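Local coordinates for protein KLLA0E08119p (Kluyveromyces lactis, PDB 3VA7) that probably carboxylates urea with bicarbonate and ATP through its covalently bound biotin, this chain being the urea carboxylase part of a longer enzyme that probably also hydrolyses urea-1-carboxylate, at residues A[838-843]-A[907-912]; A[848-853]-A[888-893]. All coordinates share one frame; numbering follows the deposited sequence.

Contact 1: residues A[838-843]-A[907-912]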
# COMPACT_ATOMS: atom_id res chain seq x y z
N VAL A 838 -20.52 -11.15 -33.71
CA VAL A 838 -20.61 -10.59 -32.43
C VAL A 838 -21.51 -11.49 -31.64
O VAL A 838 -22.60 -11.89 -32.11
CB VAL A 838 -21.19 -9.21 -32.46
CG1 VAL A 838 -21.06 -8.58 -31.07
CG2 VAL A 838 -20.47 -8.33 -33.54
N THR A 839 -21.02 -11.85 -30.45
CA THR A 839 -21.76 -12.67 -29.51
C THR A 839 -21.90 -11.92 -28.20
O THR A 839 -20.92 -11.50 -27.62
CB THR A 839 -21.07 -13.99 -29.30
OG1 THR A 839 -20.75 -14.50 -30.60
CG2 THR A 839 -21.97 -15.00 -28.56
N TYR A 840 -23.15 -11.74 -27.79
CA TYR A 840 -23.52 -11.02 -26.61
C TYR A 840 -23.91 -12.05 -25.54
O TYR A 840 -24.85 -12.85 -25.75
CB TYR A 840 -24.68 -10.08 -26.94
CG TYR A 840 -24.32 -8.97 -27.94
CD1 TYR A 840 -24.53 -9.13 -29.33
CD2 TYR A 840 -23.78 -7.78 -27.49
CE1 TYR A 840 -24.19 -8.09 -30.22
CE2 TYR A 840 -23.47 -6.74 -28.37
CZ TYR A 840 -23.66 -6.90 -29.74
OH TYR A 840 -23.30 -5.83 -30.57
N ARG A 841 -23.16 -12.06 -24.43
CA ARG A 841 -23.45 -13.00 -23.34
C ARG A 841 -23.81 -12.28 -22.04
O ARG A 841 -23.23 -11.24 -21.67
CB ARG A 841 -22.32 -14.01 -23.09
CG ARG A 841 -21.64 -14.48 -24.32
CD ARG A 841 -20.43 -15.38 -24.08
NE ARG A 841 -20.91 -16.73 -24.11
CZ ARG A 841 -20.64 -17.55 -25.09
NH1 ARG A 841 -19.87 -17.14 -26.09
NH2 ARG A 841 -21.13 -18.77 -25.06
N GLN A 842 -24.82 -12.83 -21.40
CA GLN A 842 -25.24 -12.32 -20.16
C GLN A 842 -24.15 -12.68 -19.16
O GLN A 842 -23.76 -13.84 -19.06
CB GLN A 842 -26.52 -13.05 -19.79
CG GLN A 842 -26.98 -12.82 -18.36
CD GLN A 842 -28.31 -13.50 -18.11
OE1 GLN A 842 -29.33 -12.84 -17.85
NE2 GLN A 842 -28.31 -14.82 -18.20
N ALA A 843 -23.68 -11.71 -18.38
CA ALA A 843 -22.56 -11.97 -17.47
C ALA A 843 -22.77 -11.30 -16.13
O ALA A 843 -22.05 -10.36 -15.76
CB ALA A 843 -21.23 -11.50 -18.10
N CYS A 907 -29.06 -1.01 -27.76
CA CYS A 907 -28.21 0.08 -28.19
C CYS A 907 -26.89 -0.48 -28.76
O CYS A 907 -26.36 0.05 -29.79
CB CYS A 907 -27.91 1.09 -27.08
SG CYS A 907 -29.35 1.86 -26.37
N LEU A 908 -26.39 -1.54 -28.11
CA LEU A 908 -25.12 -2.10 -28.46
C LEU A 908 -25.17 -2.71 -29.85
O LEU A 908 -24.26 -2.42 -30.67
CB LEU A 908 -24.60 -3.10 -27.41
CG LEU A 908 -24.26 -2.54 -26.03
CD1 LEU A 908 -23.88 -3.62 -25.07
CD2 LEU A 908 -23.18 -1.48 -26.10
N ILE A 909 -26.19 -3.53 -30.13
CA ILE A 909 -26.35 -4.11 -31.46
C ILE A 909 -26.34 -2.97 -32.46
O ILE A 909 -25.83 -3.10 -33.57
CB ILE A 909 -27.73 -4.73 -31.67
CG1 ILE A 909 -28.08 -5.82 -30.64
CG2 ILE A 909 -27.93 -5.11 -33.17
CD1 ILE A 909 -27.20 -6.90 -30.60
N ALA A 910 -26.90 -1.83 -32.07
CA ALA A 910 -27.11 -0.76 -33.00
C ALA A 910 -25.88 0.09 -33.17
O ALA A 910 -25.49 0.38 -34.32
CB ALA A 910 -28.32 0.08 -32.62
N TYR A 911 -25.25 0.49 -32.06
CA TYR A 911 -23.98 1.23 -32.19
C TYR A 911 -22.97 0.34 -32.95
O TYR A 911 -22.02 0.86 -33.58
CB TYR A 911 -23.34 1.57 -30.85
CG TYR A 911 -24.17 2.34 -29.84
CD1 TYR A 911 -23.92 2.17 -28.47
CD2 TYR A 911 -25.17 3.24 -30.24
CE1 TYR A 911 -24.61 2.83 -27.56
CE2 TYR A 911 -25.89 3.92 -29.31
CZ TYR A 911 -25.61 3.71 -27.96
OH TYR A 911 -26.34 4.34 -26.98
N GLU A 912 -23.16 -0.99 -32.89
CA GLU A 912 -22.20 -1.87 -33.53
C GLU A 912 -22.11 -1.62 -35.02
O GLU A 912 -21.03 -1.76 -35.58
CB GLU A 912 -22.53 -3.34 -33.29
CG GLU A 912 -21.60 -4.32 -34.03
CD GLU A 912 -20.19 -4.41 -33.45
OE1 GLU A 912 -19.98 -4.11 -32.28
OE2 GLU A 912 -19.27 -4.83 -34.17
O HOH W 1 -21.63 -4.11 -30.11
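Strand 838-842 and the helical segment 907-912 run almost antiparallel, at 162° between their N-to-C directions, with Val838 and Tyr840 turned toward the helix. The axes come no closer than 10.8 Å, so side chains bridge the gap. Tyr840 does most of this. Its CG lies anti to the carbonyl carbon (chi1 -65°), and the ring reaches out from the strand between two helix residues. On the CE1 side, the CD1 methyl of Ile909 comes in at a slant to the ring, touching CE1, CZ and CD1 of Tyr840. On the CE2 side, the tyrosine meets the start of the Leu908 side chain, with Tyr840 CE2 3.9 Å from Leu908 CB. Ile909 starts out across the direction to the strand, but folds at both side-chain torsions, which brings its end methyl back to the ring.

This is the layer contact of a two-layer alpha/beta unit within the carboxyltransferase subdomain C and D region. Helix 901-912 lies with helix 859-875 against the sheet face that carries Val838, Tyr840, Val850 and Tyr852, while Arg841 projects from the other face to Asp676 and Glu851.

Val838 and Glu912 approach from opposite directions, and Val838 CG2 stops 3.8 Å from Glu912 OE2. That carboxylate is buried but well paired: OE2 forms a salt bridge with Arg864, and OE1 a hydrogen bond with the hydroxyl of Tyr852, partners that would probably favour its charged form. A water donates to Glu912 OE1 at 2.7 Å and, over a longer 3.2 Å, to Leu908 O. Its modelled separation from the hydroxyl of Tyr840 is too short to be taken literally, so this third link is doubtful in detail.

Contact 2: residues A[848-853]-A[888-893]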
# COMPACT_ATOMS: atom_id res chain seq x y z
N ILE A 848 -22.98 -7.13 -19.52
CA ILE A 848 -23.13 -7.90 -20.73
C ILE A 848 -21.72 -8.02 -21.29
O ILE A 848 -21.01 -7.04 -21.41
CB ILE A 848 -24.05 -7.14 -21.77
CG1 ILE A 848 -25.53 -7.03 -21.27
CG2 ILE A 848 -23.97 -7.76 -23.13
CD1 ILE A 848 -26.59 -6.52 -22.40
N LEU A 849 -21.32 -9.24 -21.61
CA LEU A 849 -20.05 -9.46 -22.24
C LEU A 849 -20.21 -9.47 -23.78
O LEU A 849 -20.99 -10.27 -24.30
CB LEU A 849 -19.51 -10.80 -21.73
CG LEU A 849 -18.12 -11.25 -22.24
CD1 LEU A 849 -17.01 -10.37 -21.71
CD2 LEU A 849 -17.85 -12.74 -21.91
N VAL A 850 -19.46 -8.63 -24.49
CA VAL A 850 -19.50 -8.59 -25.98
C VAL A 850 -18.27 -9.33 -26.51
O VAL A 850 -17.13 -8.93 -26.24
CB VAL A 850 -19.45 -7.11 -26.54
CG1 VAL A 850 -19.51 -7.05 -28.02
CG2 VAL A 850 -20.55 -6.28 -26.00
N GLU A 851 -18.48 -10.39 -27.27
CA GLU A 851 -17.35 -11.16 -27.80
C GLU A 851 -17.19 -11.11 -29.33
O GLU A 851 -18.07 -11.52 -30.07
CB GLU A 851 -17.48 -12.62 -27.38
CG GLU A 851 -17.32 -12.84 -25.91
CD GLU A 851 -17.50 -14.29 -25.60
OE1 GLU A 851 -18.11 -15.00 -26.43
OE2 GLU A 851 -17.03 -14.72 -24.53
N TYR A 852 -16.06 -10.65 -29.80
CA TYR A 852 -15.81 -10.65 -31.24
C TYR A 852 -15.18 -11.92 -31.84
O TYR A 852 -14.30 -12.56 -31.25
CB TYR A 852 -14.97 -9.44 -31.64
CG TYR A 852 -15.70 -8.12 -31.48
CD1 TYR A 852 -16.96 -7.88 -32.11
CD2 TYR A 852 -15.16 -7.12 -30.73
CE1 TYR A 852 -17.60 -6.66 -31.99
CE2 TYR A 852 -15.80 -5.91 -30.61
CZ TYR A 852 -17.00 -5.67 -31.23
OH TYR A 852 -17.59 -4.45 -31.03
N GLY A 853 -15.63 -12.25 -33.04
CA GLY A 853 -14.99 -13.19 -33.91
C GLY A 853 -15.33 -14.60 -33.55
O GLY A 853 -16.18 -14.82 -32.69
N ARG A 888 -10.45 -10.06 -27.21
CA ARG A 888 -11.34 -10.02 -28.35
C ARG A 888 -12.79 -9.69 -27.88
O ARG A 888 -13.78 -10.03 -28.53
CB ARG A 888 -11.29 -11.39 -29.04
CG ARG A 888 -11.78 -12.49 -28.14
CD ARG A 888 -11.78 -13.77 -28.87
NE ARG A 888 -13.08 -14.15 -29.42
CZ ARG A 888 -14.00 -14.86 -28.79
NH1 ARG A 888 -13.81 -15.27 -27.55
NH2 ARG A 888 -15.12 -15.17 -29.41
N SER A 889 -12.90 -9.05 -26.72
CA SER A 889 -14.15 -8.85 -26.07
C SER A 889 -14.09 -7.56 -25.27
O SER A 889 -13.01 -6.93 -25.13
CB SER A 889 -14.42 -10.01 -25.14
OG SER A 889 -13.59 -9.80 -24.00
N VAL A 890 -15.24 -7.15 -24.73
CA VAL A 890 -15.26 -6.01 -23.82
C VAL A 890 -16.40 -6.25 -22.91
O VAL A 890 -17.47 -6.75 -23.31
CB VAL A 890 -15.43 -4.59 -24.54
CG1 VAL A 890 -16.62 -4.62 -25.56
CG2 VAL A 890 -15.59 -3.43 -23.52
N LEU A 891 -16.20 -5.93 -21.66
CA LEU A 891 -17.27 -6.20 -20.74
C LEU A 891 -17.91 -4.86 -20.40
O LEU A 891 -17.21 -3.90 -20.09
CB LEU A 891 -16.72 -6.92 -19.52
CG LEU A 891 -17.73 -7.17 -18.42
CD1 LEU A 891 -18.66 -8.32 -18.81
CD2 LEU A 891 -17.02 -7.38 -17.12
N ILE A 892 -19.23 -4.82 -20.46
CA ILE A 892 -19.96 -3.61 -20.28
C ILE A 892 -20.78 -3.69 -19.01
O ILE A 892 -21.68 -4.55 -18.90
CB ILE A 892 -20.88 -3.43 -21.46
CG1 ILE A 892 -20.05 -2.96 -22.63
CG2 ILE A 892 -21.94 -2.36 -21.18
CD1 ILE A 892 -20.38 -3.57 -23.82
N GLU A 893 -20.46 -2.81 -18.06
CA GLU A 893 -21.17 -2.82 -16.79
C GLU A 893 -22.23 -1.77 -16.85
O GLU A 893 -21.97 -0.62 -17.30
CB GLU A 893 -20.27 -2.57 -15.57
CG GLU A 893 -20.98 -2.80 -14.22
CD GLU A 893 -20.16 -2.38 -12.97
OE1 GLU A 893 -18.96 -2.11 -13.08
OE2 GLU A 893 -20.73 -2.30 -11.85
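Arg888 lays one face of its guanidinium group over CB of Glu851, then turns its NE and NH2 toward the end of the neighbouring strand. NE donates to Tyr852 O at 2.7 Å, approaching nearly along the C=O axis although the oxygen lies tilted out of the guanidinium plane. NH2 adds two weak bonds, to Tyr852 O and, at the edge of the group and in its plane, to Gly853 O at 3.5 Å. The chain gets there by starting between backbone N and carbonyl carbon (chi1 63°) and then bending at chi3 (-98°). In the other direction, Tyr852 N donates to Arg888 O at 2.7 Å. Tyr852 is thus gripped at both its N and its O, with the arginine side chain supplying the donor that a backbone amide supplies further along the ladder.

The ladder is antiparallel. Ile848 with Ile892 and Val850 with Val890 are hydrogen-bonded pairs, each joined by two N-H to O bonds; Leu849 with Leu891 and Glu851 with Ser889 are non-hydrogen-bonded pairs. It joins the central strand 847-852 to strand 889-894 in a five-stranded antiparallel sheet, part of the carboxyltransferase subdomain C and D region.

On the face with Ile848, Val850, Val890 and Ile892, Val850 CG2 meets Ile892 CD1 diagonally at 3.5 Å, Ile892 belonging to the next pair on that same face. Leu904 of helix 901-912 packs on both Ile848 and Ile892. On the reverse face Leu849 and Leu891 cross at about a right angle, their CD1 methyls 3.9 Å apart. Glu851 also points there. Its OE1 is 4.2 Å from Arg888 NH2, too far for a salt bridge; the salt bridge of this carboxylate is with Arg841 on the adjoining strand.

In the fold
From the N terminus, the chain lays down strand 838-842, turns straight into strand 847-852, passes through helix 859-875 and strand 880-885, and returns along strand 889-894. That return closes contact 2, nested inside the longer loop that contact 1 closes when helix 901-912 follows. Contact 2 builds the sheet itself, while contact 1 sets helix 901-912 on one of its faces. The two meet directly: Thr839 O and Glu851 N probably hydrogen-bond between adjacent strands, Val838 packs on Tyr852, and Leu908 packs on Ile892. Side chains from both contacts thus meet in the buried interface between sheet and helix.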